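Local structure of uncharacterized protein (Bacteroides ovatus, 3NQK) at residues Ile61-Asp66 with Asp91-Pro96. The protein is of unknown function, a two-part, mostly beta-stranded protein that joins an E-set-like DUF4973 region to a BT_3044-like C-terminal region. Numbering follows the deposited sequence.
Sequences IAVDKD and DKYEFP. With EDO (1,2-ethanediol), chain C.
Ile61, Val63, Tyr93 and Phe95 meet through side chains between two chain directions 160° apart, nearly antiparallel, yet no hydrogen bond links the segments and the nearest CA atoms, those of Ile61 and Pro96, are 7.8 Å apart. Phe95, Val63 and Ile61 supply most of the buried surface, Tyr93 less. Phe95 reaches across with CG set between its own backbone N and carbonyl carbon (chi1 64°), which brings the outer end of the ring to Ile61 and Val63. Its CE1 lies 3.9 Å from Ile61 CB, an oblique approach, while Val63 CG2 stands at the ring edge, 4.0 Å from Phe95 CZ. The same methyl also meets Tyr93, whose side chain runs in from the opposite direction: Val63 CG2 is 3.9 Å from Tyr93 CZ. With CG1 anti to the backbone N, Val63 presents CG2 to both rings. One face of Phe95 is covered by a 1,2-ethanediol, probably from the crystallisation liquor, with C1 about 4.0 Å above the ring plane and over its centre. The diol's O1 accepts from Phe95 N at 3.0 Å (N-H...O 167°) and donates to Glu94 OE1 at 2.6 Å. An alanine in place of Phe95 would probably deprive Ile61 CB of its aromatic neighbour, leave Val63 CG2 with Tyr93 alone of the two rings, and take away the face on which the diol lies. Elsewhere, Phe95 touches Leu110 and Leu129, and Tyr93 touches Phe114. Strand 93-94 is outermost, within this chain, in a four-stranded antiparallel sheet; past Phe95 the chain crosses to the mixed sheet, where 98-101 pairs with 57-63. Such apolar packing at an edge where two sheets meet is typical of a beta-sandwich, consistent with the E-set clan of DUF4973.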
# COMPACT_ATOMS: atom_id res chain seq x y z
N ILE A 61 -17.97 17.05 -8.78
CA ILE A 61 -17.12 16.52 -9.83
C ILE A 61 -17.97 16.17 -11.05
O ILE A 61 -19.06 15.63 -10.91
CB ILE A 61 -16.42 15.23 -9.39
CG1 ILE A 61 -15.91 15.33 -7.94
CG2 ILE A 61 -15.30 14.90 -10.34
CD1 ILE A 61 -14.75 16.20 -7.79
N ALA A 62 -17.45 16.45 -12.23
CA ALA A 62 -18.17 16.13 -13.47
C ALA A 62 -17.22 15.66 -14.55
O ALA A 62 -16.05 16.07 -14.58
CB ALA A 62 -18.97 17.35 -13.96
N VAL A 63 -17.71 14.77 -15.40
CA VAL A 63 -16.96 14.32 -16.55
C VAL A 63 -16.83 15.52 -17.50
O VAL A 63 -17.76 16.30 -17.64
CB VAL A 63 -17.68 13.16 -17.24
CG1 VAL A 63 -16.92 12.73 -18.50
CG2 VAL A 63 -17.84 11.99 -16.27
N ASP A 64 -15.64 15.71 -18.08
CA ASP A 64 -15.37 16.89 -18.91
C ASP A 64 -15.04 16.49 -20.35
O ASP A 64 -13.87 16.35 -20.72
CB ASP A 64 -14.24 17.72 -18.31
CG ASP A 64 -13.99 19.03 -19.08
OD1 ASP A 64 -14.82 19.40 -19.93
OD2 ASP A 64 -12.97 19.69 -18.79
N LYS A 65 -16.07 16.38 -21.17
CA LYS A 65 -15.93 16.00 -22.55
C LYS A 65 -14.89 16.90 -23.27
O LYS A 65 -13.94 16.39 -23.91
CB LYS A 65 -17.31 16.11 -23.25
CG LYS A 65 -17.45 15.34 -24.58
CD LYS A 65 -18.91 15.43 -25.15
N ASP A 66 -15.02 18.22 -23.08
CA ASP A 66 -14.27 19.22 -23.87
C ASP A 66 -12.75 19.21 -23.67
O ASP A 66 -12.01 19.36 -24.62
CB ASP A 66 -14.80 20.64 -23.59
CG ASP A 66 -16.23 20.84 -24.10
OD1 ASP A 66 -16.68 20.04 -24.96
OD2 ASP A 66 -16.90 21.79 -23.66
N ASP A 91 -21.11 3.38 -19.43
CA ASP A 91 -21.50 2.10 -18.85
C ASP A 91 -20.33 1.41 -18.13
O ASP A 91 -20.53 0.40 -17.46
CB ASP A 91 -22.10 1.16 -19.94
CG ASP A 91 -21.05 0.72 -21.00
OD1 ASP A 91 -20.16 -0.10 -20.68
OD2 ASP A 91 -21.20 1.12 -22.19
N LYS A 92 -19.13 1.99 -18.24
CA LYS A 92 -17.92 1.36 -17.70
C LYS A 92 -17.45 1.93 -16.35
O LYS A 92 -16.49 1.40 -15.76
CB LYS A 92 -16.77 1.45 -18.72
CG LYS A 92 -17.00 0.67 -20.07
CD LYS A 92 -17.00 -0.87 -19.87
CE LYS A 92 -17.02 -1.64 -21.24
NZ LYS A 92 -18.28 -1.40 -22.03
N TYR A 93 -18.11 2.98 -15.85
CA TYR A 93 -17.69 3.63 -14.58
C TYR A 93 -18.84 4.35 -13.85
O TYR A 93 -19.80 4.77 -14.46
CB TYR A 93 -16.59 4.64 -14.86
CG TYR A 93 -17.09 5.88 -15.56
CD1 TYR A 93 -17.70 6.91 -14.85
CD2 TYR A 93 -17.03 5.98 -16.94
CE1 TYR A 93 -18.19 8.02 -15.49
CE2 TYR A 93 -17.52 7.10 -17.59
CZ TYR A 93 -18.09 8.11 -16.87
OH TYR A 93 -18.59 9.20 -17.52
N GLU A 94 -18.68 4.52 -12.54
CA GLU A 94 -19.61 5.32 -11.71
C GLU A 94 -18.81 5.99 -10.61
O GLU A 94 -17.87 5.43 -10.11
CB GLU A 94 -20.69 4.42 -11.05
CG GLU A 94 -21.74 3.79 -12.03
CD GLU A 94 -22.82 4.80 -12.51
OE1 GLU A 94 -22.68 6.02 -12.24
OE2 GLU A 94 -23.80 4.36 -13.16
N PHE A 95 -19.18 7.22 -10.26
CA PHE A 95 -18.61 7.87 -9.08
C PHE A 95 -19.57 8.91 -8.56
O PHE A 95 -20.36 9.46 -9.31
CB PHE A 95 -17.24 8.50 -9.39
CG PHE A 95 -17.30 9.59 -10.38
CD1 PHE A 95 -17.65 10.86 -10.00
CD2 PHE A 95 -16.98 9.36 -11.69
CE1 PHE A 95 -17.74 11.87 -10.94
CE2 PHE A 95 -17.04 10.38 -12.63
CZ PHE A 95 -17.44 11.62 -12.26
N PRO A 96 -19.53 9.19 -7.26
CA PRO A 96 -20.47 10.16 -6.72
C PRO A 96 -20.19 11.58 -7.22
O PRO A 96 -19.03 12.00 -7.30
CB PRO A 96 -20.26 10.05 -5.19
CG PRO A 96 -18.99 9.34 -5.00
CD PRO A 96 -18.78 8.49 -6.21
C1 EDO C . -21.04 9.59 -12.63
O1 EDO C . -21.29 8.27 -12.09
C2 EDO C . -21.92 10.62 -11.91
O2 EDO C . -21.14 11.79 -11.58